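Local coordinates for protein DNA polymerase sliding clamp 2 (Thermococcus kodakarensis, PDB 3LX2) that forms a ring-shaped homotrimer that encircles DNA and probably serves as a moving platform tethering the replicative polymerase and other proteins during rapid replication, at residues 223-231 with 240-248. Sequence-based numbering, arbitrary orientation.
Sequences GFDIPLLLK and VSFLIAPRV
The ring of F242 meets L230 at its edge, where the carbonyl O of L230 lies near the ring plane; I208 of helix 202-209 also touches this phenylalanine. L230 O also accepts a nearly straight hydrogen bond from F242 N (2.9 Å, 171° at the hydrogen), and L230 N returns one to F242 O. Two residues along, past the non-hydrogen-bonded pair L229/L243, L228 and I244 form the second hydrogen-bonded pair, side chains side by side, pointing the same way. With I244 CG1 beside its backbone N (chi1 -56°), CD1 comes to 3.8 Å from CD2 of L228 and 4.2 Å from CG of L230. These four residues face helix 202-209. On the other face L229 CD1 rests 4.1 Å from L243 CD2, and W130 touches both leucines; K231 runs past S241 to a salt bridge with E239. Beyond the strands the P246 ring packs on D225, its CG 3.4 Å from D225 C, while its CD lies 4.0 Å from CD of P227. This is an antiparallel beta hairpin, strands 228-234 and 238-244, whose second strand also makes backbone hydrogen bonds (S241 with D50, L243 with L48), continuing the sheet that joins both domains of PCNA.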
ATOM      1  N   GLY A 223      18.986 -26.071 -20.631  1.00 66.20           N
ATOM      2  CA  GLY A 223      19.228 -26.753 -21.905  1.00 67.98           C
ATOM      3  C   GLY A 223      17.896 -27.012 -22.577  1.00 70.32           C
ATOM      4  O   GLY A 223      16.871 -26.419 -22.174  1.00 70.61           O
ATOM      5  N   PHE A 224      17.883 -27.891 -23.593  1.00 71.60           N
ATOM      6  CA  PHE A 224      16.622 -28.232 -24.258  1.00 72.72           C
ATOM      7  C   PHE A 224      15.754 -29.158 -23.423  1.00 73.08           C
ATOM      8  O   PHE A 224      16.172 -30.278 -23.103  1.00 73.88           O
ATOM      9  CB  PHE A 224      16.791 -28.876 -25.648  1.00 73.24           C
ATOM     10  CG  PHE A 224      15.483 -29.424 -26.204  1.00 75.28           C
ATOM     11  CD1 PHE A 224      14.464 -28.551 -26.628  1.00 77.53           C
ATOM     12  CD2 PHE A 224      15.235 -30.803 -26.241  1.00 77.56           C
ATOM     13  CE1 PHE A 224      13.217 -29.044 -27.109  1.00 78.59           C
ATOM     14  CE2 PHE A 224      13.991 -31.310 -26.736  1.00 78.61           C
ATOM     15  CZ  PHE A 224      12.985 -30.425 -27.158  1.00 78.00           C
ATOM     16  N   ASP A 225      14.530 -28.714 -23.128  1.00 72.52           N
ATOM     17  CA  ASP A 225      13.543 -29.545 -22.428  1.00 72.18           C
ATOM     18  C   ASP A 225      14.148 -30.301 -21.226  1.00 70.74           C
ATOM     19  O   ASP A 225      13.863 -31.495 -20.998  1.00 70.65           O
ATOM     20  CB  ASP A 225      12.818 -30.492 -23.412  1.00 72.99           C
ATOM     21  CG  ASP A 225      11.485 -31.011 -22.858  1.00 74.88           C
ATOM     22  OD1 ASP A 225      10.416 -30.504 -23.296  1.00 77.24           O
ATOM     23  OD2 ASP A 225      11.509 -31.917 -21.974  1.00 77.75           O
ATOM     24  N   ILE A 226      14.972 -29.573 -20.460  1.00 68.77           N
ATOM     25  CA  ILE A 226      15.640 -30.079 -19.238  1.00 66.65           C
ATOM     26  C   ILE A 226      15.436 -29.108 -18.027  1.00 64.60           C
ATOM     27  O   ILE A 226      15.256 -27.899 -18.226  1.00 64.78           O
ATOM     28  CB  ILE A 226      17.117 -30.480 -19.575  1.00 67.00           C
ATOM     29  CG1 ILE A 226      17.156 -31.974 -19.934  1.00 67.75           C
ATOM     30  CG2 ILE A 226      18.122 -30.158 -18.467  1.00 65.72           C
ATOM     31  CD1 ILE A 226      16.560 -32.360 -21.326  1.00 65.67           C
ATOM     32  N   PRO A 227      15.379 -29.638 -16.784  1.00 62.20           N
ATOM     33  CA  PRO A 227      15.049 -28.749 -15.654  1.00 59.86           C
ATOM     34  C   PRO A 227      15.883 -27.462 -15.636  1.00 57.82           C
ATOM     35  O   PRO A 227      17.054 -27.495 -16.002  1.00 57.74           O
ATOM     36  CB  PRO A 227      15.354 -29.607 -14.440  1.00 60.14           C
ATOM     37  CG  PRO A 227      15.229 -31.031 -14.907  1.00 60.13           C
ATOM     38  CD  PRO A 227      15.330 -31.064 -16.403  1.00 62.06           C
ATOM     39  N   LEU A 228      15.281 -26.328 -15.284  1.00 55.01           N
ATOM     40  CA  LEU A 228      16.052 -25.075 -15.122  1.00 52.31           C
ATOM     41  C   LEU A 228      16.615 -24.983 -13.699  1.00 50.55           C
ATOM     42  O   LEU A 228      15.901 -25.272 -12.751  1.00 49.32           O
ATOM     43  CB  LEU A 228      15.151 -23.863 -15.359  1.00 51.93           C
ATOM     44  CG  LEU A 228      15.582 -22.476 -14.819  1.00 52.64           C
ATOM     45  CD1 LEU A 228      16.654 -21.844 -15.705  1.00 49.78           C
ATOM     46  CD2 LEU A 228      14.385 -21.506 -14.691  1.00 50.61           C
ATOM     47  N   LEU A 229      17.868 -24.541 -13.553  1.00 49.66           N
ATOM     48  CA  LEU A 229      18.410 -24.186 -12.204  1.00 48.45           C
ATOM     49  C   LEU A 229      18.416 -22.681 -11.954  1.00 47.57           C
ATOM     50  O   LEU A 229      18.845 -21.911 -12.799  1.00 47.55           O
ATOM     51  CB  LEU A 229      19.803 -24.760 -11.934  1.00 47.04           C
ATOM     52  CG  LEU A 229      20.498 -24.232 -10.640  1.00 49.37           C
ATOM     53  CD1 LEU A 229      19.847 -24.758  -9.314  1.00 50.26           C
ATOM     54  CD2 LEU A 229      22.055 -24.420 -10.599  1.00 42.96           C
ATOM     55  N   LEU A 230      17.891 -22.271 -10.811  1.00 46.74           N
ATOM     56  CA  LEU A 230      18.103 -20.924 -10.314  1.00 46.59           C
ATOM     57  C   LEU A 230      18.616 -21.114  -8.884  1.00 46.41           C
ATOM     58  O   LEU A 230      17.958 -21.758  -8.029  1.00 44.02           O
ATOM     59  CB  LEU A 230      16.820 -20.105 -10.264  1.00 46.95           C
ATOM     60  CG  LEU A 230      15.902 -19.838 -11.453  1.00 47.14           C
ATOM     61  CD1 LEU A 230      14.895 -18.820 -11.033  1.00 42.66           C
ATOM     62  CD2 LEU A 230      16.675 -19.302 -12.638  1.00 51.05           C
ATOM     63  N   LYS A 231      19.799 -20.556  -8.666  1.00 46.73           N
ATOM     64  CA  LYS A 231      20.532 -20.716  -7.436  1.00 48.89           C
ATOM     65  C   LYS A 231      20.912 -19.342  -6.875  1.00 49.34           C
ATOM     66  O   LYS A 231      21.404 -18.458  -7.613  1.00 48.18           O
ATOM     67  CB  LYS A 231      21.775 -21.551  -7.706  1.00 49.02           C
ATOM     68  CG  LYS A 231      22.812 -21.638  -6.558  1.00 52.28           C
ATOM     69  CD  LYS A 231      23.844 -22.688  -6.988  1.00 56.29           C
ATOM     70  CE  LYS A 231      24.979 -22.804  -6.003  1.00 58.25           C
ATOM     71  NZ  LYS A 231      25.662 -24.123  -6.157  1.00 56.97           N
ATOM     72  N   VAL A 240      20.871 -21.666  -2.058  1.00 47.21           N
ATOM     73  CA  VAL A 240      19.460 -22.002  -2.287  1.00 45.42           C
ATOM     74  C   VAL A 240      19.233 -22.228  -3.775  1.00 44.52           C
ATOM     75  O   VAL A 240      19.485 -21.350  -4.598  1.00 44.46           O
ATOM     76  CB  VAL A 240      18.462 -20.922  -1.805  1.00 45.23           C
ATOM     77  CG1 VAL A 240      17.043 -21.434  -1.958  1.00 42.65           C
ATOM     78  CG2 VAL A 240      18.700 -20.575  -0.394  1.00 45.01           C
ATOM     79  N   SER A 241      18.708 -23.402  -4.077  1.00 43.75           N
ATOM     80  CA  SER A 241      18.658 -23.970  -5.409  1.00 42.80           C
ATOM     81  C   SER A 241      17.275 -24.470  -5.674  1.00 41.72           C
ATOM     82  O   SER A 241      16.719 -25.211  -4.876  1.00 41.72           O
ATOM     83  CB  SER A 241      19.571 -25.180  -5.478  1.00 43.12           C
ATOM     84  OG  SER A 241      20.910 -24.801  -5.220  1.00 46.07           O
ATOM     85  N   PHE A 242      16.731 -24.034  -6.795  1.00 40.69           N
ATOM     86  CA  PHE A 242      15.505 -24.546  -7.344  1.00 40.31           C
ATOM     87  C   PHE A 242      15.741 -25.216  -8.716  1.00 40.55           C
ATOM     88  O   PHE A 242      16.404 -24.661  -9.627  1.00 38.85           O
ATOM     89  CB  PHE A 242      14.491 -23.418  -7.504  1.00 40.03           C
ATOM     90  CG  PHE A 242      14.043 -22.782  -6.199  1.00 40.06           C
ATOM     91  CD1 PHE A 242      12.976 -23.304  -5.491  1.00 40.54           C
ATOM     92  CD2 PHE A 242      14.672 -21.634  -5.701  1.00 40.63           C
ATOM     93  CE1 PHE A 242      12.521 -22.685  -4.286  1.00 42.45           C
ATOM     94  CE2 PHE A 242      14.229 -21.033  -4.506  1.00 42.29           C
ATOM     95  CZ  PHE A 242      13.154 -21.571  -3.793  1.00 37.42           C
ATOM     96  N   LEU A 243      15.232 -26.434  -8.849  1.00 40.98           N
ATOM     97  CA  LEU A 243      15.110 -27.028 -10.187  1.00 41.41           C
ATOM     98  C   LEU A 243      13.668 -26.916 -10.631  1.00 42.02           C
ATOM     99  O   LEU A 243      12.745 -27.258  -9.869  1.00 41.86           O
ATOM    100  CB  LEU A 243      15.583 -28.470 -10.201  1.00 41.71           C
ATOM    101  CG  LEU A 243      16.997 -28.764  -9.704  1.00 39.33           C
ATOM    102  CD1 LEU A 243      17.172 -30.268  -9.598  1.00 42.44           C
ATOM    103  CD2 LEU A 243      18.083 -28.212 -10.546  1.00 39.79           C
ATOM    104  N   ILE A 244      13.466 -26.377 -11.827  1.00 43.08           N
ATOM    105  CA  ILE A 244      12.105 -26.209 -12.338  1.00 43.77           C
ATOM    106  C   ILE A 244      11.955 -27.031 -13.614  1.00 45.36           C
ATOM    107  O   ILE A 244      12.683 -26.816 -14.596  1.00 44.23           O
ATOM    108  CB  ILE A 244      11.748 -24.766 -12.692  1.00 43.32           C
ATOM    109  CG1 ILE A 244      11.950 -23.823 -11.501  1.00 43.28           C
ATOM    110  CG2 ILE A 244      10.244 -24.689 -13.177  1.00 41.48           C
ATOM    111  CD1 ILE A 244      13.291 -23.135 -11.475  1.00 39.78           C
ATOM    112  N   ALA A 245      11.014 -27.969 -13.580  1.00 46.94           N
ATOM    113  CA  ALA A 245      10.758 -28.847 -14.721  1.00 49.19           C
ATOM    114  C   ALA A 245      10.298 -28.051 -15.949  1.00 50.76           C
ATOM    115  O   ALA A 245       9.563 -27.062 -15.814  1.00 50.75           O
ATOM    116  CB  ALA A 245       9.742 -29.951 -14.352  1.00 48.37           C
ATOM    117  N   PRO A 246      10.768 -28.463 -17.146  1.00 52.45           N
ATOM    118  CA  PRO A 246      10.417 -27.810 -18.404  1.00 54.24           C
ATOM    119  C   PRO A 246       8.979 -28.027 -18.798  1.00 56.41           C
ATOM    120  O   PRO A 246       8.198 -28.564 -18.054  1.00 56.95           O
ATOM    121  CB  PRO A 246      11.322 -28.486 -19.426  1.00 54.45           C
ATOM    122  CG  PRO A 246      11.824 -29.736 -18.756  1.00 53.85           C
ATOM    123  CD  PRO A 246      11.829 -29.470 -17.313  1.00 51.90           C
ATOM    124  N   ARG A 247       8.639 -27.608 -19.999  1.00 59.88           N
ATOM    125  CA  ARG A 247       7.269 -27.654 -20.482  1.00 61.41           C
ATOM    126  C   ARG A 247       7.212 -28.136 -21.909  1.00 62.56           C
ATOM    127  O   ARG A 247       8.259 -28.484 -22.472  1.00 62.83           O
ATOM    128  CB  ARG A 247       6.661 -26.263 -20.393  1.00 61.31           C
ATOM    129  CG  ARG A 247       6.048 -25.990 -19.080  1.00 62.09           C
ATOM    130  CD  ARG A 247       4.967 -24.995 -19.282  1.00 64.13           C
ATOM    131  NE  ARG A 247       4.322 -24.695 -18.016  1.00 65.70           N
ATOM    132  CZ  ARG A 247       3.490 -23.680 -17.818  1.00 66.57           C
ATOM    133  NH1 ARG A 247       3.192 -22.851 -18.820  1.00 67.16           N
ATOM    134  NH2 ARG A 247       2.971 -23.493 -16.602  1.00 65.84           N
ATOM    135  N   VAL A 248       5.976 -28.109 -22.453  1.00 64.09           N
ATOM    136  CA  VAL A 248       5.495 -28.610 -23.784  1.00 64.70           C
ATOM    137  C   VAL A 248       4.833 -29.974 -23.673  1.00 65.21           C
ATOM    138  O   VAL A 248       5.385 -30.878 -23.054  1.00 66.10           O
ATOM    139  CB  VAL A 248       6.518 -28.605 -24.966  1.00 65.04           C
ATOM    140  CG1 VAL A 248       7.332 -29.913 -25.016  1.00 65.52           C
ATOM    141  CG2 VAL A 248       5.770 -28.388 -26.321  1.00 65.21           C
TER